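Uronate isomerase (Bacillus halodurans C-125, PDB 3HK5) probably interconverts aldohexuronates and ketohexuronates, such as D-glucuronate and D-fructuronate, in a zinc-binding pocket of an amidohydrolase-type barrel. Local coordinates at residues 27-32 with 354-359; 140-145 with 165-170; 170-175 with 220-225; 257-262 with 298-303. All coordinates share one frame; numbering follows the deposited sequence.

Overall arrangement
All four contacts are buried and all reach the bound D-arabinaric acid, but their chemistry changes round the barrel. Contact 1 is built from loops and supplies zinc ligands and an arginine for the acid. Contacts 2 and 4 are mainly strand pairings, held by backbone bonds beside apolar side chains; contact 3 replaces most of the strand ladder with hydrogen bonds and a salt bridge to one aspartate at the start of a helix. Contacts 2 and 3 share R170, and strand 220-224 of contact 3 is the sheet neighbour of 255-262 in contact 4. T27 ties contact 1 to contact 2 through V141 O and T143 OG1. Contacts 1 and 4 stay about 5 Å apart at their nearest atoms.

Contact 1. Residues 27-32 with 354-359; sequences THLFSP and SDARVL. With ZN (zinc ion), chain E; RAT (D-arabinaric acid), chain C.
H28 and D355 converge on a zinc ion in the manner of the amidohydrolase superfamily, whose metal site pairs an H-x-H motif after the first barrel strand with an aspartate from a loop late in the chain. H28 NE2 lies 2.0 Å from the zinc, and D355 OD1 is also 2.0 Å from it. The imidazole and carboxylate run side by side with planes 12° apart, nearly coplanar, each giving the metal one atom. H26 and the O1B and O2 atoms of D-arabinaric acid complete the coordination, while H353 NE2 is hydrogen-bonded to D355 OD2.

The tight part continues behind the metal. H28 N donates to A356 O at 2.7 Å, fixing the backbone that carries the histidine, and L29 packs against A356, its CG 4.0 Å from A356 CB. With CG of L29 beside its own backbone N (chi1 -61°), CD2 reaches the L359 backbone N at 3.5 Å.

The packing is looser where the two chains part: two waters lie within hydrogen-bonding distance of both H28 O and R357 O, though each has more acceptors in reach than protons to give. R357 lies alongside H28, its chain extended from CG to NE, and carries its guanidinium to the far end of the acid, where NE donates to O5A of D-arabinaric acid at 2.8 Å and 165°.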
# COMPACT_ATOMS: atom_id res chain seq x y z
N THR A 27 15.00 -2.21 -35.16
CA THR A 27 15.44 -3.57 -35.45
C THR A 27 16.70 -3.87 -34.63
O THR A 27 17.23 -2.99 -33.94
CB THR A 27 15.85 -3.78 -36.93
OG1 THR A 27 17.12 -3.15 -37.15
CG2 THR A 27 14.81 -3.17 -37.88
N HIS A 28 17.16 -5.11 -34.73
CA HIS A 28 18.36 -5.56 -34.06
C HIS A 28 19.29 -6.09 -35.15
O HIS A 28 19.97 -7.11 -35.00
CB HIS A 28 18.01 -6.64 -33.04
CG HIS A 28 17.15 -6.14 -31.92
ND1 HIS A 28 17.66 -5.50 -30.81
CD2 HIS A 28 15.80 -6.12 -31.78
CE1 HIS A 28 16.66 -5.10 -30.04
NE2 HIS A 28 15.53 -5.46 -30.61
N LEU A 29 19.29 -5.37 -36.28
CA LEU A 29 20.14 -5.72 -37.41
C LEU A 29 21.31 -4.74 -37.39
O LEU A 29 21.26 -3.71 -36.72
CB LEU A 29 19.38 -5.58 -38.73
CG LEU A 29 18.15 -6.49 -38.87
CD1 LEU A 29 17.51 -6.27 -40.24
CD2 LEU A 29 18.56 -7.94 -38.68
N PHE A 30 22.36 -5.07 -38.14
CA PHE A 30 23.54 -4.22 -38.19
C PHE A 30 24.07 -4.09 -39.61
O PHE A 30 23.95 -5.02 -40.42
CB PHE A 30 24.64 -4.79 -37.30
CG PHE A 30 24.30 -4.79 -35.83
CD1 PHE A 30 24.53 -3.66 -35.05
CD2 PHE A 30 23.78 -5.93 -35.23
CE1 PHE A 30 24.25 -3.67 -33.68
CE2 PHE A 30 23.49 -5.95 -33.86
CZ PHE A 30 23.73 -4.81 -33.08
N SER A 31 24.66 -2.94 -39.91
CA SER A 31 25.26 -2.71 -41.21
C SER A 31 26.21 -3.89 -41.44
O SER A 31 26.92 -4.30 -40.53
CB SER A 31 26.04 -1.39 -41.21
OG SER A 31 26.51 -1.08 -42.50
N PRO A 32 26.23 -4.44 -42.67
CA PRO A 32 27.08 -5.58 -43.03
C PRO A 32 28.54 -5.44 -42.61
O PRO A 32 29.13 -6.38 -42.08
CB PRO A 32 26.93 -5.66 -44.54
CG PRO A 32 25.59 -5.09 -44.78
CD PRO A 32 25.55 -3.91 -43.86
N SER A 354 9.81 -4.03 -37.37
CA SER A 354 10.04 -5.48 -37.39
C SER A 354 10.72 -6.07 -36.16
O SER A 354 10.44 -7.21 -35.80
CB SER A 354 10.87 -5.87 -38.61
OG SER A 354 12.22 -5.44 -38.45
N ASP A 355 11.63 -5.31 -35.55
CA ASP A 355 12.37 -5.78 -34.40
C ASP A 355 13.22 -6.96 -34.85
O ASP A 355 13.60 -7.81 -34.05
CB ASP A 355 11.41 -6.24 -33.29
CG ASP A 355 11.76 -5.64 -31.94
OD1 ASP A 355 12.95 -5.69 -31.56
OD2 ASP A 355 10.85 -5.12 -31.27
N ALA A 356 13.52 -7.01 -36.15
CA ALA A 356 14.29 -8.11 -36.72
C ALA A 356 15.65 -8.33 -36.08
O ALA A 356 16.44 -7.38 -35.91
CB ALA A 356 14.45 -7.91 -38.22
N ARG A 357 15.92 -9.58 -35.73
CA ARG A 357 17.20 -9.98 -35.14
C ARG A 357 18.00 -10.71 -36.21
O ARG A 357 19.23 -10.75 -36.16
CB ARG A 357 16.98 -10.92 -33.94
CG ARG A 357 16.73 -10.20 -32.62
CD ARG A 357 16.29 -11.18 -31.56
NE ARG A 357 16.17 -10.58 -30.24
CZ ARG A 357 17.18 -10.44 -29.38
NH1 ARG A 357 18.40 -10.87 -29.71
NH2 ARG A 357 16.97 -9.90 -28.19
N VAL A 358 17.29 -11.29 -37.16
CA VAL A 358 17.91 -12.02 -38.26
C VAL A 358 17.48 -11.34 -39.56
O VAL A 358 16.29 -11.16 -39.83
CB VAL A 358 17.46 -13.50 -38.26
CG1 VAL A 358 18.20 -14.29 -39.34
CG2 VAL A 358 17.71 -14.10 -36.88
N LEU A 359 18.48 -10.96 -40.36
CA LEU A 359 18.25 -10.26 -41.62
C LEU A 359 17.01 -10.68 -42.43
O LEU A 359 16.18 -9.84 -42.76
CB LEU A 359 19.49 -10.38 -42.50
CG LEU A 359 19.42 -9.77 -43.90
CD1 LEU A 359 19.15 -8.27 -43.80
CD2 LEU A 359 20.72 -10.04 -44.65
ZN ZN E . 13.74 -4.72 -30.00
O1A RAT C . 14.13 -4.85 -25.74
C1 RAT C . 13.92 -4.98 -26.97
O1B RAT C . 14.27 -4.18 -27.86
C2 RAT C . 13.17 -6.24 -27.43
O2 RAT C . 12.61 -6.00 -28.73
C3 RAT C . 14.11 -7.47 -27.47
O3 RAT C . 15.05 -7.34 -28.54
C4 RAT C . 13.35 -8.82 -27.64
O4 RAT C . 14.18 -9.92 -27.25
C5 RAT C . 12.88 -9.07 -29.09
O5A RAT C . 13.46 -9.95 -29.75
O5B RAT C . 11.93 -8.35 -29.52
O HOH W 1 21.64 -9.00 -36.79
O HOH W 2 20.45 -9.82 -33.77

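Contact 2. Residues 140-145 with 165-170; sequences VVMTND and FHAALR. With RAT (D-arabinaric acid), chain C.
V140 and V141 pair in parallel with F165 and H166, closing a beta-alpha-beta unit in which helix 149-156 joins the two strands. The backbone bonds come first. H166 N donates to V140 O at 2.7 Å, and M142 N to H166 O at 2.7 Å and 174°. Regular pairing is interrupted after M142, but N144 N donates to A168 O at 2.9 Å, and R170 N donates to N144 O at 3.1 Å.

Apolar packing accompanies the pairing. V140 and F165 lie side by side on one face of the sheet, with V140 CB 3.9 Å from F165 CD1, and M142 CG comes to the edge of the same ring. V141, on the opposite face, brings CG1 to 3.9 Å from A168 CB.

Polar groups take over toward the pocket. The hydroxyl of T143 is hydrogen-bonded to T27 O, and its methyl, anti to the backbone N (chi1 -70° for OG1), crosses R170 and lies 3.7 Å from R170 NE. The R170 guanidinium is turned edge-on to a carboxylate of D-arabinaric acid, and its NH2, whose exact place is less sure, donates to O1B. A water accepts from R170 NE at 2.8 Å and gives a weak bond to T143 OG1.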
# COMPACT_ATOMS: atom_id res chain seq x y z
N VAL A 140 16.84 1.03 -42.40
CA VAL A 140 16.81 0.18 -41.22
C VAL A 140 17.41 0.94 -40.04
O VAL A 140 18.50 1.51 -40.15
CB VAL A 140 17.64 -1.11 -41.43
CG1 VAL A 140 17.68 -1.92 -40.16
CG2 VAL A 140 17.04 -1.93 -42.57
N VAL A 141 16.69 0.97 -38.92
CA VAL A 141 17.19 1.63 -37.73
C VAL A 141 17.74 0.53 -36.82
O VAL A 141 17.04 -0.42 -36.49
CB VAL A 141 16.06 2.40 -37.00
CG1 VAL A 141 16.58 2.93 -35.65
CG2 VAL A 141 15.57 3.56 -37.88
N MET A 142 19.01 0.65 -36.47
CA MET A 142 19.69 -0.33 -35.63
C MET A 142 19.44 -0.03 -34.16
O MET A 142 18.85 1.00 -33.82
CB MET A 142 21.22 -0.28 -35.85
CG MET A 142 21.73 -0.52 -37.27
SD MET A 142 23.57 -0.46 -37.40
CE MET A 142 23.83 1.25 -37.33
N THR A 143 19.88 -0.94 -33.31
CA THR A 143 19.83 -0.79 -31.86
C THR A 143 21.33 -0.89 -31.52
O THR A 143 21.93 -1.96 -31.64
CB THR A 143 19.06 -1.94 -31.17
OG1 THR A 143 17.67 -1.85 -31.47
CG2 THR A 143 19.23 -1.85 -29.64
N ASN A 144 21.92 0.22 -31.12
CA ASN A 144 23.34 0.25 -30.82
C ASN A 144 23.63 0.51 -29.35
O ASN A 144 23.46 1.62 -28.85
CB ASN A 144 24.00 1.31 -31.71
CG ASN A 144 23.64 1.14 -33.18
OD1 ASN A 144 24.15 0.25 -33.86
ND2 ASN A 144 22.73 1.97 -33.66
N ASP A 145 24.08 -0.54 -28.67
CA ASP A 145 24.38 -0.50 -27.24
C ASP A 145 25.88 -0.26 -27.00
O ASP A 145 26.69 -1.17 -27.14
CB ASP A 145 23.95 -1.82 -26.60
CG ASP A 145 24.19 -1.85 -25.10
OD1 ASP A 145 24.75 -0.88 -24.55
OD2 ASP A 145 23.81 -2.86 -24.48
N PHE A 165 21.46 2.10 -43.19
CA PHE A 165 21.36 1.78 -41.76
C PHE A 165 21.55 3.01 -40.87
O PHE A 165 22.50 3.77 -41.02
CB PHE A 165 22.40 0.71 -41.40
CG PHE A 165 22.14 -0.61 -42.05
CD1 PHE A 165 21.51 -1.64 -41.35
CD2 PHE A 165 22.47 -0.82 -43.39
CE1 PHE A 165 21.21 -2.84 -41.97
CE2 PHE A 165 22.18 -2.02 -44.02
CZ PHE A 165 21.54 -3.04 -43.31
N HIS A 166 20.63 3.19 -39.92
CA HIS A 166 20.70 4.33 -39.01
C HIS A 166 20.91 3.88 -37.57
O HIS A 166 20.42 2.83 -37.15
CB HIS A 166 19.43 5.17 -39.12
CG HIS A 166 19.17 5.67 -40.50
ND1 HIS A 166 18.50 4.92 -41.45
CD2 HIS A 166 19.57 6.80 -41.13
CE1 HIS A 166 18.51 5.56 -42.60
NE2 HIS A 166 19.15 6.71 -42.43
N ALA A 167 21.62 4.70 -36.82
CA ALA A 167 21.90 4.38 -35.43
C ALA A 167 20.84 4.89 -34.46
O ALA A 167 20.15 5.88 -34.72
CB ALA A 167 23.26 4.96 -35.04
N ALA A 168 20.71 4.17 -33.36
CA ALA A 168 19.79 4.51 -32.28
C ALA A 168 20.58 4.15 -31.02
O ALA A 168 21.03 3.01 -30.85
CB ALA A 168 18.50 3.68 -32.37
N LEU A 169 20.77 5.13 -30.14
CA LEU A 169 21.54 4.94 -28.92
C LEU A 169 20.74 4.24 -27.82
O LEU A 169 19.90 4.86 -27.17
CB LEU A 169 22.04 6.31 -28.42
CG LEU A 169 22.86 6.36 -27.13
CD1 LEU A 169 24.11 5.48 -27.25
CD2 LEU A 169 23.24 7.80 -26.86
N ARG A 170 21.00 2.95 -27.62
CA ARG A 170 20.30 2.16 -26.60
C ARG A 170 20.98 2.38 -25.25
O ARG A 170 22.20 2.25 -25.13
CB ARG A 170 20.30 0.67 -26.97
CG ARG A 170 19.63 -0.23 -25.94
CD ARG A 170 18.15 0.12 -25.73
NE ARG A 170 17.32 -0.50 -26.75
CZ ARG A 170 16.50 -1.53 -26.55
NH1 ARG A 170 16.36 -2.07 -25.35
NH2 ARG A 170 15.84 -2.04 -27.58
O1A RAT C . 14.13 -4.85 -25.74
C1 RAT C . 13.92 -4.98 -26.97
O1B RAT C . 14.27 -4.18 -27.86
C2 RAT C . 13.17 -6.24 -27.43
O2 RAT C . 12.61 -6.00 -28.73
C3 RAT C . 14.11 -7.47 -27.47
O3 RAT C . 15.05 -7.34 -28.54
C4 RAT C . 13.35 -8.82 -27.64
O4 RAT C . 14.18 -9.92 -27.25
C5 RAT C . 12.88 -9.07 -29.09
O5A RAT C . 13.46 -9.95 -29.75
O5B RAT C . 11.93 -8.35 -29.52
O HOH W 3 16.40 0.35 -29.31

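Contact 3. Residues 170-175 with 220-225; sequences RLDPLL and MAVSLP. With RAT (D-arabinaric acid), chain C.
D172 accepts hydrogen bonds from S223 and R170, its carboxylate joining the two residues. D172 OD2 is approached from opposite faces of its plane: S223 OG donates from one at 2.6 Å, and R170 NH1 makes a salt bridge from the other at 3.0 Å. D172 OD1 accepts the backbone N of S223 at 3.0 Å, again from above the plane. By contrast, D172 OD2 lies 5° out of the guanidinium plane of R170. Three donors thus hold the aspartate, which probably fixes the rotation of the arginine beside the acid. The serine hydroxyl can reach it because OG stands between its own backbone N and carbonyl carbon (chi1 64°).

Beside this group, the R170 chain, bent at chi2 and chi3, brings CD to 3.4 Å from A221 O. That same carbonyl accepts L171 N at 2.8 Å, one of the two bonds of the parallel bridge between R170 and A221; L169 O accepts A221 N in the other.

The apolar side chains cross: L175 stands at about a right angle to V222, with its CD2 3.9 Å from V222 CG2; L171 crosses M220 obliquely, with CD1 4.1 Å from M220 CB. L171 occupies the N-cap position of helix 172-176, and the contact sets the first turn of this helix against strand 220-224, with strand 255-262 on that strand's other side and helix 235-250 packing on L171 and M220.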
# COMPACT_ATOMS: atom_id res chain seq x y z
N ARG A 170 21.00 2.95 -27.62
CA ARG A 170 20.30 2.16 -26.60
C ARG A 170 20.98 2.38 -25.25
O ARG A 170 22.20 2.25 -25.13
CB ARG A 170 20.30 0.67 -26.97
CG ARG A 170 19.63 -0.23 -25.94
CD ARG A 170 18.15 0.12 -25.73
NE ARG A 170 17.32 -0.50 -26.75
CZ ARG A 170 16.50 -1.53 -26.55
NH1 ARG A 170 16.36 -2.07 -25.35
NH2 ARG A 170 15.84 -2.04 -27.58
N LEU A 171 20.19 2.69 -24.22
CA LEU A 171 20.75 3.00 -22.91
C LEU A 171 20.32 2.14 -21.71
O LEU A 171 20.50 2.55 -20.56
CB LEU A 171 20.46 4.47 -22.60
CG LEU A 171 21.01 5.44 -23.67
CD1 LEU A 171 20.43 6.82 -23.46
CD2 LEU A 171 22.54 5.46 -23.60
N ASP A 172 19.76 0.96 -21.96
CA ASP A 172 19.31 0.08 -20.87
C ASP A 172 20.31 -0.06 -19.70
O ASP A 172 19.94 0.14 -18.55
CB ASP A 172 18.97 -1.31 -21.42
CG ASP A 172 17.73 -1.30 -22.31
OD1 ASP A 172 17.36 -0.21 -22.81
OD2 ASP A 172 17.13 -2.37 -22.51
N PRO A 173 21.58 -0.41 -19.99
CA PRO A 173 22.57 -0.56 -18.92
C PRO A 173 22.75 0.70 -18.08
O PRO A 173 22.93 0.63 -16.86
CB PRO A 173 23.84 -0.95 -19.67
CG PRO A 173 23.30 -1.71 -20.85
CD PRO A 173 22.16 -0.80 -21.29
N LEU A 174 22.70 1.85 -18.73
CA LEU A 174 22.87 3.12 -18.04
C LEU A 174 21.69 3.47 -17.13
O LEU A 174 21.88 3.85 -15.98
CB LEU A 174 23.06 4.27 -19.04
CG LEU A 174 23.25 5.64 -18.38
CD1 LEU A 174 24.60 5.67 -17.67
CD2 LEU A 174 23.18 6.74 -19.42
N LEU A 175 20.48 3.34 -17.67
CA LEU A 175 19.27 3.67 -16.93
C LEU A 175 18.76 2.61 -15.96
O LEU A 175 18.26 2.95 -14.90
CB LEU A 175 18.15 4.04 -17.91
CG LEU A 175 18.13 5.48 -18.44
CD1 LEU A 175 19.49 5.86 -19.01
CD2 LEU A 175 17.04 5.63 -19.49
N MET A 220 17.34 8.21 -28.89
CA MET A 220 17.95 7.46 -27.79
C MET A 220 16.82 6.56 -27.31
O MET A 220 15.67 6.99 -27.27
CB MET A 220 18.42 8.40 -26.66
CG MET A 220 19.71 9.19 -26.96
SD MET A 220 20.20 10.33 -25.60
CE MET A 220 19.10 11.68 -25.89
N ALA A 221 17.13 5.32 -26.94
CA ALA A 221 16.09 4.39 -26.52
C ALA A 221 16.41 3.56 -25.29
O ALA A 221 17.57 3.40 -24.92
CB ALA A 221 15.76 3.45 -27.68
N VAL A 222 15.35 3.04 -24.67
CA VAL A 222 15.47 2.19 -23.48
C VAL A 222 14.22 1.32 -23.32
O VAL A 222 13.12 1.75 -23.67
CB VAL A 222 15.62 3.04 -22.18
CG1 VAL A 222 14.31 3.80 -21.90
CG2 VAL A 222 15.96 2.14 -20.99
N SER A 223 14.40 0.09 -22.83
CA SER A 223 13.26 -0.79 -22.57
C SER A 223 13.08 -0.68 -21.06
O SER A 223 14.05 -0.67 -20.30
CB SER A 223 13.55 -2.24 -23.00
OG SER A 223 14.60 -2.81 -22.24
N LEU A 224 11.82 -0.60 -20.62
CA LEU A 224 11.51 -0.41 -19.20
C LEU A 224 10.56 -1.46 -18.63
O LEU A 224 9.76 -2.06 -19.35
CB LEU A 224 10.92 0.99 -19.01
CG LEU A 224 11.84 2.11 -19.51
CD1 LEU A 224 11.04 3.39 -19.73
CD2 LEU A 224 12.97 2.33 -18.50
N PRO A 225 10.64 -1.70 -17.32
CA PRO A 225 9.78 -2.69 -16.66
C PRO A 225 8.35 -2.20 -16.45
O PRO A 225 8.05 -1.01 -16.60
CB PRO A 225 10.50 -2.93 -15.34
CG PRO A 225 11.02 -1.55 -15.00
CD PRO A 225 11.55 -1.06 -16.35
O1A RAT C . 14.13 -4.85 -25.74
C1 RAT C . 13.92 -4.98 -26.97
O1B RAT C . 14.27 -4.18 -27.86
C2 RAT C . 13.17 -6.24 -27.43
O2 RAT C . 12.61 -6.00 -28.73
C3 RAT C . 14.11 -7.47 -27.47
O3 RAT C . 15.05 -7.34 -28.54
C4 RAT C . 13.35 -8.82 -27.64
O4 RAT C . 14.18 -9.92 -27.25
C5 RAT C . 12.88 -9.07 -29.09
O5A RAT C . 13.46 -9.95 -29.75
O5B RAT C . 11.93 -8.35 -29.52

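Contact 4. Residues 257-262 with 298-303; sequences MMIGVK and VTMLSR. With RAT (D-arabinaric acid), chain C.
M257, M258 and I259 run parallel to V298, T299 and M300, with strand axes 4.8 Å apart and 13° between their directions, joined by three backbone bonds from T299 N to M257 O, I259 N to T299 O and L301 N to I259 O.

The side chains divide by face. On one, I259 and M300 lie side by side and point the same way, the methyl CE of M300 being 3.9 Å from I259 CG2; the M257 chain, bent at chi3, runs aslant to V298 and brings its CE to 3.9 Å from V298 CG2. This face packs on helices, L287 and V284 of helix 282-290 against M257 and I259, and L309 of helix 306-315 against V298 and M300. On the other face M258 CB touches T299 CG2, and T299 OG1 turns to F322 O.

From there the M258 side chain extends beside H26 and W325 toward the carboxylate of D-arabinaric acid, although the position of its terminal methyl is doubtful because it crowds R170. At G260 the chain turns with a positive phi (116°); L301 CB lies 3.9 Å from G260 C, and L301 CD2 is 3.5 Å from G260 O. An outer face against helices and an inner face toward the metal and ligand is the arrangement of neighbouring parallel strands in a (beta/alpha)8 barrel, the fold of the amidohydrolase superfamily.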
# COMPACT_ATOMS: atom_id res chain seq x y z
N MET A 257 10.78 4.92 -25.54
CA MET A 257 10.58 4.10 -24.36
C MET A 257 9.76 2.87 -24.75
O MET A 257 8.66 3.00 -25.28
CB MET A 257 9.84 4.90 -23.27
CG MET A 257 10.57 6.17 -22.79
SD MET A 257 9.76 7.02 -21.40
CE MET A 257 8.37 7.71 -22.24
N MET A 258 10.32 1.69 -24.52
CA MET A 258 9.64 0.43 -24.83
C MET A 258 9.33 -0.14 -23.44
O MET A 258 10.18 -0.76 -22.78
CB MET A 258 10.57 -0.48 -25.65
CG MET A 258 11.20 0.25 -26.87
SD MET A 258 11.92 -0.81 -28.17
CE MET A 258 13.24 -1.36 -27.42
N ILE A 259 8.10 0.10 -23.01
CA ILE A 259 7.63 -0.26 -21.67
C ILE A 259 6.83 -1.55 -21.51
O ILE A 259 6.01 -1.91 -22.36
CB ILE A 259 6.78 0.91 -21.12
CG1 ILE A 259 7.58 2.22 -21.21
CG2 ILE A 259 6.33 0.63 -19.68
CD1 ILE A 259 6.73 3.47 -21.05
N GLY A 260 7.07 -2.23 -20.39
CA GLY A 260 6.33 -3.45 -20.08
C GLY A 260 7.09 -4.76 -20.00
O GLY A 260 6.47 -5.81 -19.73
N VAL A 261 8.40 -4.74 -20.21
CA VAL A 261 9.19 -5.97 -20.17
C VAL A 261 9.74 -6.35 -18.79
O VAL A 261 10.43 -5.56 -18.13
CB VAL A 261 10.38 -5.91 -21.17
CG1 VAL A 261 11.35 -4.81 -20.78
CG2 VAL A 261 11.10 -7.25 -21.20
N LYS A 262 9.40 -7.55 -18.34
CA LYS A 262 9.89 -8.05 -17.05
C LYS A 262 11.01 -9.02 -17.42
O LYS A 262 10.76 -10.16 -17.86
CB LYS A 262 8.77 -8.77 -16.27
CG LYS A 262 9.20 -9.23 -14.89
CD LYS A 262 8.04 -9.79 -14.07
CE LYS A 262 8.52 -10.33 -12.72
NZ LYS A 262 7.43 -10.96 -11.94
N VAL A 298 6.85 5.97 -28.19
CA VAL A 298 6.49 4.94 -27.23
C VAL A 298 5.78 3.73 -27.80
O VAL A 298 4.96 3.84 -28.72
CB VAL A 298 5.57 5.52 -26.12
CG1 VAL A 298 5.10 4.40 -25.20
CG2 VAL A 298 6.31 6.56 -25.32
N THR A 299 6.12 2.56 -27.26
CA THR A 299 5.47 1.30 -27.61
C THR A 299 5.41 0.52 -26.30
O THR A 299 6.35 0.56 -25.49
CB THR A 299 6.25 0.50 -28.67
OG1 THR A 299 5.37 -0.46 -29.28
CG2 THR A 299 7.44 -0.24 -28.05
N MET A 300 4.31 -0.18 -26.07
CA MET A 300 4.16 -0.93 -24.83
C MET A 300 3.92 -2.42 -25.09
O MET A 300 3.35 -2.80 -26.11
CB MET A 300 3.05 -0.30 -23.98
CG MET A 300 3.38 1.17 -23.61
SD MET A 300 2.16 2.01 -22.59
CE MET A 300 2.75 1.47 -20.98
N LEU A 301 4.38 -3.24 -24.16
CA LEU A 301 4.28 -4.69 -24.28
C LEU A 301 2.97 -5.35 -23.86
O LEU A 301 2.61 -6.40 -24.38
CB LEU A 301 5.44 -5.32 -23.51
CG LEU A 301 5.79 -6.79 -23.78
CD1 LEU A 301 6.13 -6.98 -25.27
CD2 LEU A 301 6.97 -7.18 -22.91
N SER A 302 2.25 -4.76 -22.91
CA SER A 302 1.01 -5.35 -22.45
C SER A 302 -0.21 -5.05 -23.32
O SER A 302 -0.44 -3.91 -23.72
CB SER A 302 0.71 -4.91 -21.01
OG SER A 302 -0.51 -5.48 -20.55
N ARG A 303 -0.98 -6.09 -23.61
CA ARG A 303 -2.19 -5.93 -24.41
C ARG A 303 -3.15 -4.95 -23.72
O ARG A 303 -3.87 -4.19 -24.38
CB ARG A 303 -2.88 -7.28 -24.59
CG ARG A 303 -4.07 -7.23 -25.53
CD ARG A 303 -4.98 -8.43 -25.37
NE ARG A 303 -6.10 -8.35 -26.30
CZ ARG A 303 -7.21 -9.08 -26.21
NH1 ARG A 303 -7.37 -9.96 -25.23
NH2 ARG A 303 -8.16 -8.95 -27.13
O1A RAT C . 14.13 -4.85 -25.74
C1 RAT C . 13.92 -4.98 -26.97
O1B RAT C . 14.27 -4.18 -27.86
C2 RAT C . 13.17 -6.24 -27.43
O2 RAT C . 12.61 -6.00 -28.73
C3 RAT C . 14.11 -7.47 -27.47
O3 RAT C . 15.05 -7.34 -28.54
C4 RAT C . 13.35 -8.82 -27.64
O4 RAT C . 14.18 -9.92 -27.25
C5 RAT C . 12.88 -9.07 -29.09
O5A RAT C . 13.46 -9.95 -29.75
O5B RAT C . 11.93 -8.35 -29.52